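PDB 3LTO: mevalonate diphosphate decarboxylase from Legionella pneumophila, which probably catalyses the ATP-dependent decarboxylation of mevalonate diphosphate to isopentenyl diphosphate, a step of isoprenoid lipid biosynthesis. Local coordinates for residues V43-L48 with F93-S98; I77-R82 with A116-A121; F87-G92 with I123-L128. All coordinates share one frame; numbering follows the deposited sequence.

In the fold
The three contacts form one layered corner of the N-terminal, S5-related domain. Contact 1 pairs two antiparallel strands, 31-47 and 93-99; contact 2 packs helix 71-87 beside helix 110-129 against one face of that sheet, its centre about 10 Å from that of contact 1. Contact 3, about 10 Å from the centre of contact 2 and 13 Å from that of contact 1, joins the loop leaving the first helix to the later part of the second. Along the chain the order is 43-48, 77-82, 87-92, 93-98, 116-121, 123-128, so the segments of different contacts alternate. Leu80, Phe93 and Leu128 bridge the layers, linking sheet, helices and connecting loop, with contact 2 buried and contacts 1 and 3 partly so.

Contact 1 of 3, residues V43-L48 with F93-S98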
# COMPACT_ATOMS: atom_id res chain seq x y z
N VAL A 43 -1.91 -7.47 26.82
CA VAL A 43 -1.90 -6.10 27.30
C VAL A 43 -3.18 -5.78 28.02
O VAL A 43 -4.28 -5.97 27.50
CB VAL A 43 -1.71 -5.09 26.16
CG1 VAL A 43 -1.88 -3.67 26.70
CG2 VAL A 43 -0.34 -5.25 25.54
N LYS A 44 -3.04 -5.28 29.24
CA LYS A 44 -4.20 -4.90 30.02
C LYS A 44 -4.12 -3.39 30.19
O LYS A 44 -3.05 -2.84 30.45
CB LYS A 44 -4.16 -5.59 31.39
CG LYS A 44 -5.28 -5.17 32.34
CD LYS A 44 -5.25 -5.99 33.62
CE LYS A 44 -6.35 -5.57 34.58
NZ LYS A 44 -6.33 -6.38 35.84
N LEU A 45 -5.24 -2.72 30.01
CA LEU A 45 -5.27 -1.28 30.18
C LEU A 45 -6.24 -0.92 31.28
O LEU A 45 -7.35 -1.44 31.33
CB LEU A 45 -5.70 -0.58 28.89
CG LEU A 45 -4.71 -0.59 27.73
CD1 LEU A 45 -5.36 0.07 26.51
CD2 LEU A 45 -3.43 0.14 28.14
N GLU A 46 -5.81 -0.02 32.16
CA GLU A 46 -6.64 0.47 33.25
C GLU A 46 -6.53 1.98 33.16
O GLU A 46 -5.43 2.54 33.10
CB GLU A 46 -6.12 -0.00 34.61
CG GLU A 46 -5.96 -1.51 34.73
CD GLU A 46 -5.72 -1.97 36.16
OE1 GLU A 46 -4.86 -1.38 36.84
OE2 GLU A 46 -6.40 -2.92 36.60
N LYS A 47 -7.68 2.65 33.15
CA LYS A 47 -7.69 4.09 33.07
C LYS A 47 -7.07 4.71 34.33
O LYS A 47 -7.27 4.20 35.43
CB LYS A 47 -9.13 4.57 32.87
CG LYS A 47 -9.28 6.05 32.66
CD LYS A 47 -10.61 6.37 31.99
CE LYS A 47 -11.78 5.87 32.80
NZ LYS A 47 -13.06 6.20 32.10
N LEU A 48 -6.30 5.77 34.16
CA LEU A 48 -5.69 6.47 35.29
C LEU A 48 -6.34 7.85 35.38
O LEU A 48 -6.91 8.33 34.40
CB LEU A 48 -4.18 6.63 35.08
CG LEU A 48 -3.30 5.39 35.11
CD1 LEU A 48 -1.91 5.75 34.62
CD2 LEU A 48 -3.22 4.82 36.52
N PHE A 93 -3.30 5.98 30.91
CA PHE A 93 -3.62 4.58 31.17
C PHE A 93 -2.44 3.89 31.84
O PHE A 93 -1.28 4.25 31.60
CB PHE A 93 -3.90 3.84 29.86
CG PHE A 93 -5.22 4.16 29.23
CD1 PHE A 93 -6.37 3.48 29.63
CD2 PHE A 93 -5.32 5.14 28.25
CE1 PHE A 93 -7.61 3.77 29.05
CE2 PHE A 93 -6.55 5.44 27.66
CZ PHE A 93 -7.70 4.76 28.06
N LEU A 94 -2.74 2.92 32.69
CA LEU A 94 -1.71 2.11 33.32
C LEU A 94 -1.62 0.96 32.32
O LEU A 94 -2.62 0.33 32.01
CB LEU A 94 -2.17 1.59 34.68
CG LEU A 94 -1.27 0.51 35.33
CD1 LEU A 94 0.13 1.05 35.53
CD2 LEU A 94 -1.86 0.07 36.66
N ILE A 95 -0.43 0.73 31.78
CA ILE A 95 -0.24 -0.34 30.81
C ILE A 95 0.48 -1.52 31.44
O ILE A 95 1.59 -1.38 31.94
CB ILE A 95 0.62 0.15 29.62
CG1 ILE A 95 0.07 1.48 29.10
CG2 ILE A 95 0.61 -0.90 28.50
CD1 ILE A 95 0.96 2.15 28.08
N GLN A 96 -0.17 -2.68 31.43
CA GLN A 96 0.44 -3.88 31.98
C GLN A 96 0.54 -4.92 30.87
O GLN A 96 -0.46 -5.51 30.45
CB GLN A 96 -0.38 -4.39 33.17
CG GLN A 96 -0.22 -3.52 34.42
CD GLN A 96 -1.08 -3.99 35.57
OE1 GLN A 96 -0.77 -3.74 36.74
NE2 GLN A 96 -2.19 -4.66 35.25
N SER A 97 1.76 -5.12 30.38
CA SER A 97 2.03 -6.06 29.31
C SER A 97 2.66 -7.34 29.86
O SER A 97 3.31 -7.32 30.91
CB SER A 97 2.96 -5.43 28.28
OG SER A 97 4.17 -5.01 28.89
N SER A 98 2.48 -8.43 29.13
CA SER A 98 3.01 -9.72 29.55
C SER A 98 3.12 -10.67 28.36
O SER A 98 2.52 -10.43 27.31
CB SER A 98 2.09 -10.32 30.61
OG SER A 98 2.58 -11.57 31.04
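Lys44 pairs with Gln96 and Glu46 with Leu94 through four backbone hydrogen bonds, which join strands 43-47 and 93-98 in antiparallel order. Lys44 N reaches Gln96 O at 2.9 Å, and Gln96 N returns the bond to Lys44 O. The shortest of the four is Leu94 N to Glu46 O, 2.7 Å; its companion, Glu46 N to Leu94 O, is longer at 3.2 Å. Leu45 and Ile95, the non-hydrogen-bonded pair between these two, turn to one face of the sheet, as do Val43 and Phe93 of the flanking pairs. Leu45 and Ile95 lie side by side, with Leu45 CD2 3.9 Å from Ile95 CG1. With CG anti to the carbonyl carbon (chi1 -71°), Leu45 also brings CD2 close to CB of Phe93. The Phe93 ring comes obliquely to the partner strand 43-47, its CD1 3.7 Å from Lys47 CA.

This two-strand ladder belongs to the mixed sheet of the S5-like N-terminal domain found in the GHMP kinase superfamily. The face bearing Val43, Leu45, Phe93 and Ile95, mostly apolar but with Lys47 and Ser97 at its ends, lies against two helices: Val43 and Leu45 touch helix 110-129, Ile95 touches helix 71-87, and Phe93 reaches both. The other face bears Lys44, Glu46, Leu94 and Gln96. There Lys44, stretched out fully, forms a long salt bridge of 3.5 Å from NZ to Glu46 OE2. Past the last rung, Leu48 folds back over the start of the partner strand, its CD1 3.4 Å from Phe93 C and its CD2 against Leu94 CB. Further out, Val43 and Leu45 make backbone bonds to Ala5 and Trp3 of strand 2-12, while Phe93 and Ile95 bond to Ile54. The hydroxyl OG of Ser97 is held by Trp55 NE1.

Contact 2 of 3, residues I77-R82 with A116-A121; sequences IDHLVR and ALTKCA
Thr118 OG1 is gripped from several directions: it accepts a hydrogen bond from His79 NE2 at 2.8 Å, bonds to the carbonyl O of Phe114 one turn earlier, and has a weak bond to Ser143 OG. The His79 bond is fairly straight, with an N-H...O angle of 163°, and the hydroxyl oxygen sits at the imidazole edge, near the ring plane. It links two helices of the S5-like domain, 71-87 and 110-129, whose segments run broadly parallel, at 32°, with axes 10.2 Å apart at closest approach. Such a wide spacing is filled by side chains rather than by close backbone contact. His79 spans it because its CG lies anti to the backbone N (chi1 -173°), which sends the ring across the gap.

On the far edge of the ring, Arg82 NH1 donates to His79 ND1 at 3.1 Å, and the guanidinium and the imidazole each hold the other's bonding nitrogen in plane. Both ring nitrogens are therefore engaged, and the ring is fixed in rotation, with NE2 carrying the proton and ND1 accepting. The Leu117 and His79 side chains, extended from their own helices, overlap alongside each other, with Leu117 CD2 3.8 Å from His79 CD2 at the ring edge. Nearer the sheet, where Leu80 also meets Phe93 and Ile95, Leu80 CD1 packs 3.8 Å from Ala121 CB.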
# COMPACT_ATOMS: atom_id res chain seq x y z
N ILE A 77 4.88 3.48 24.99
CA ILE A 77 4.00 4.53 25.45
C ILE A 77 3.64 5.45 24.27
O ILE A 77 2.47 5.79 24.07
CB ILE A 77 4.66 5.31 26.62
CG1 ILE A 77 4.61 4.44 27.89
CG2 ILE A 77 3.96 6.65 26.85
CD1 ILE A 77 5.32 5.03 29.10
N ASP A 78 4.63 5.84 23.48
CA ASP A 78 4.35 6.69 22.32
C ASP A 78 3.27 6.05 21.44
O ASP A 78 2.45 6.75 20.86
CB ASP A 78 5.61 6.91 21.47
CG ASP A 78 6.53 7.96 22.05
OD1 ASP A 78 6.09 8.70 22.96
OD2 ASP A 78 7.68 8.05 21.59
N HIS A 79 3.29 4.72 21.34
CA HIS A 79 2.30 4.05 20.51
C HIS A 79 0.91 4.21 21.10
O HIS A 79 -0.07 4.33 20.37
CB HIS A 79 2.63 2.57 20.33
CG HIS A 79 1.74 1.87 19.35
ND1 HIS A 79 1.67 2.23 18.02
CD2 HIS A 79 0.86 0.85 19.51
CE1 HIS A 79 0.78 1.47 17.41
NE2 HIS A 79 0.28 0.63 18.29
N LEU A 80 0.81 4.20 22.43
CA LEU A 80 -0.49 4.37 23.05
C LEU A 80 -0.95 5.80 22.78
O LEU A 80 -2.10 6.02 22.40
CB LEU A 80 -0.44 4.12 24.57
CG LEU A 80 -1.78 4.35 25.29
CD1 LEU A 80 -2.85 3.52 24.58
CD2 LEU A 80 -1.70 3.98 26.78
N VAL A 81 -0.05 6.76 22.97
CA VAL A 81 -0.38 8.17 22.73
C VAL A 81 -0.89 8.31 21.30
O VAL A 81 -1.92 8.94 21.05
CB VAL A 81 0.88 9.07 22.90
CG1 VAL A 81 0.59 10.49 22.42
CG2 VAL A 81 1.30 9.09 24.37
N ARG A 82 -0.17 7.69 20.38
CA ARG A 82 -0.52 7.70 18.97
C ARG A 82 -1.94 7.18 18.80
O ARG A 82 -2.74 7.77 18.08
CB ARG A 82 0.48 6.83 18.19
CG ARG A 82 0.08 6.54 16.74
CD ARG A 82 1.15 5.69 16.02
NE ARG A 82 2.46 6.34 16.10
CZ ARG A 82 3.52 5.83 16.72
NH1 ARG A 82 3.45 4.65 17.32
NH2 ARG A 82 4.65 6.54 16.77
N ALA A 116 -0.81 -6.47 20.46
CA ALA A 116 -1.70 -6.58 21.62
C ALA A 116 -2.10 -5.19 22.12
O ALA A 116 -3.27 -4.93 22.40
CB ALA A 116 -1.00 -7.34 22.76
N LEU A 117 -1.13 -4.29 22.23
CA LEU A 117 -1.42 -2.93 22.67
C LEU A 117 -2.40 -2.27 21.70
O LEU A 117 -3.35 -1.61 22.11
CB LEU A 117 -0.14 -2.09 22.74
CG LEU A 117 -0.35 -0.60 23.08
CD1 LEU A 117 -1.18 -0.46 24.34
CD2 LEU A 117 1.00 0.07 23.26
N THR A 118 -2.17 -2.45 20.40
CA THR A 118 -3.05 -1.86 19.41
C THR A 118 -4.48 -2.36 19.58
O THR A 118 -5.42 -1.58 19.59
CB THR A 118 -2.58 -2.18 17.98
OG1 THR A 118 -1.27 -1.65 17.76
CG2 THR A 118 -3.55 -1.57 16.97
N LYS A 119 -4.62 -3.67 19.70
CA LYS A 119 -5.93 -4.30 19.87
C LYS A 119 -6.63 -3.86 21.15
O LYS A 119 -7.81 -3.50 21.13
CB LYS A 119 -5.78 -5.83 19.84
CG LYS A 119 -5.23 -6.32 18.51
CD LYS A 119 -4.79 -7.78 18.55
CE LYS A 119 -5.96 -8.74 18.53
NZ LYS A 119 -5.50 -10.14 18.30
N CYS A 120 -5.90 -3.86 22.26
CA CYS A 120 -6.50 -3.45 23.53
C CYS A 120 -6.89 -1.97 23.53
O CYS A 120 -7.98 -1.61 23.97
CB CYS A 120 -5.53 -3.73 24.68
SG CYS A 120 -6.27 -3.57 26.31
N ALA A 121 -6.00 -1.11 23.03
CA ALA A 121 -6.29 0.33 22.99
C ALA A 121 -7.47 0.60 22.06
O ALA A 121 -8.30 1.47 22.33
CB ALA A 121 -5.05 1.12 22.54

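Contact 3 of 3, residues F87-G92 with I123-L128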
# COMPACT_ATOMS: atom_id res chain seq x y z
N PHE A 87 -8.02 8.37 18.14
CA PHE A 87 -9.41 8.36 18.61
C PHE A 87 -9.81 9.70 19.21
O PHE A 87 -10.97 9.90 19.57
CB PHE A 87 -9.61 7.26 19.66
CG PHE A 87 -9.76 5.88 19.09
CD1 PHE A 87 -11.02 5.37 18.81
CD2 PHE A 87 -8.64 5.09 18.84
CE1 PHE A 87 -11.17 4.08 18.30
CE2 PHE A 87 -8.77 3.81 18.32
CZ PHE A 87 -10.04 3.30 18.05
N GLY A 88 -8.86 10.63 19.32
CA GLY A 88 -9.15 11.93 19.89
C GLY A 88 -9.46 11.87 21.38
O GLY A 88 -10.27 12.64 21.89
N TYR A 89 -8.81 10.94 22.07
CA TYR A 89 -9.02 10.76 23.50
C TYR A 89 -7.93 11.45 24.32
O TYR A 89 -6.78 11.51 23.90
CB TYR A 89 -9.01 9.28 23.85
CG TYR A 89 -9.24 8.98 25.31
CD1 TYR A 89 -10.53 8.93 25.84
CD2 TYR A 89 -8.17 8.70 26.16
CE1 TYR A 89 -10.75 8.61 27.17
CE2 TYR A 89 -8.38 8.37 27.51
CZ TYR A 89 -9.68 8.32 28.00
OH TYR A 89 -9.91 7.97 29.31
N VAL A 90 -8.31 11.95 25.49
CA VAL A 90 -7.37 12.61 26.38
C VAL A 90 -7.48 11.93 27.74
O VAL A 90 -8.55 11.95 28.35
CB VAL A 90 -7.68 14.11 26.54
CG1 VAL A 90 -6.66 14.75 27.49
CG2 VAL A 90 -7.64 14.81 25.18
N GLY A 91 -6.39 11.33 28.20
CA GLY A 91 -6.40 10.66 29.49
C GLY A 91 -5.30 9.62 29.52
O GLY A 91 -4.93 9.08 28.47
N GLY A 92 -4.77 9.33 30.70
CA GLY A 92 -3.70 8.36 30.82
C GLY A 92 -4.17 6.96 31.14
O GLY A 92 -5.29 6.77 31.61
N ILE A 123 -9.97 -1.34 21.47
CA ILE A 123 -11.19 -1.71 22.18
C ILE A 123 -11.50 -0.64 23.21
O ILE A 123 -12.57 -0.02 23.18
CB ILE A 123 -11.01 -3.08 22.86
CG1 ILE A 123 -10.87 -4.17 21.79
CG2 ILE A 123 -12.20 -3.37 23.78
CD1 ILE A 123 -10.58 -5.54 22.33
N ALA A 124 -10.55 -0.41 24.11
CA ALA A 124 -10.70 0.58 25.16
C ALA A 124 -11.12 1.96 24.63
O ALA A 124 -12.09 2.54 25.10
CB ALA A 124 -9.40 0.71 25.93
N LEU A 125 -10.38 2.46 23.65
CA LEU A 125 -10.66 3.78 23.09
C LEU A 125 -11.97 3.86 22.33
O LEU A 125 -12.62 4.91 22.28
CB LEU A 125 -9.48 4.23 22.23
CG LEU A 125 -8.20 4.40 23.06
CD1 LEU A 125 -7.01 4.75 22.18
CD2 LEU A 125 -8.44 5.48 24.10
N SER A 126 -12.37 2.74 21.73
CA SER A 126 -13.62 2.65 21.00
C SER A 126 -14.80 2.84 21.96
O SER A 126 -15.69 3.65 21.71
CB SER A 126 -13.71 1.28 20.31
OG SER A 126 -14.90 1.17 19.55
N GLU A 127 -14.80 2.10 23.07
CA GLU A 127 -15.88 2.19 24.05
C GLU A 127 -15.88 3.51 24.82
O GLU A 127 -16.94 4.00 25.21
CB GLU A 127 -15.80 1.02 25.05
CG GLU A 127 -15.82 -0.36 24.40
CD GLU A 127 -15.70 -1.48 25.43
OE1 GLU A 127 -15.34 -1.18 26.58
OE2 GLU A 127 -15.97 -2.65 25.07
N LEU A 128 -14.70 4.08 25.06
CA LEU A 128 -14.60 5.34 25.80
C LEU A 128 -15.04 6.56 25.00
O LEU A 128 -15.58 7.51 25.57
CB LEU A 128 -13.16 5.55 26.28
CG LEU A 128 -12.77 4.80 27.55
CD1 LEU A 128 -11.26 4.85 27.75
CD2 LEU A 128 -13.50 5.42 28.74
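A Schellman motif closes helix 71-87, with Gly88 at positive phi, and the aromatic residues on either side of that glycine, Phe87 and Tyr89, clasp Leu125 of helix 110-129. Leu125 CB sits over one face of the Phe87 ring in a CH-pi contact, 3.7 Å from the ring centroid and 18° off its normal. Its CD1 lies beyond the ring's rim, 3.7 Å from Phe87 CD2. The other branch, CD2, meets Tyr89 CG at 3.8 Å, the two side chains crossing at about a right angle. Thus each methyl of the leucine serves a different aromatic ring. A chi1 of -180° swings Tyr89 CG opposite its own backbone N and lays the ring along Leu125 and Leu128. There Leu128 CD1 comes obliquely to the outer end of Tyr89, 3.7 Å from its OH. No hydrogen bond joins the two segments; their union is apolar.

After the glycine the loop leads into strand 93-99, passing Gly91, whose carbonyl O is held by Lys84 NZ of the preceding helix. The Tyr89 ring leans on Phe93 at about 35° between planes and touches Lys47, while Leu128 packs on Trp3, so that loop, helix 110-129 and strands 2-12, 31-47 and 93-99 converge here.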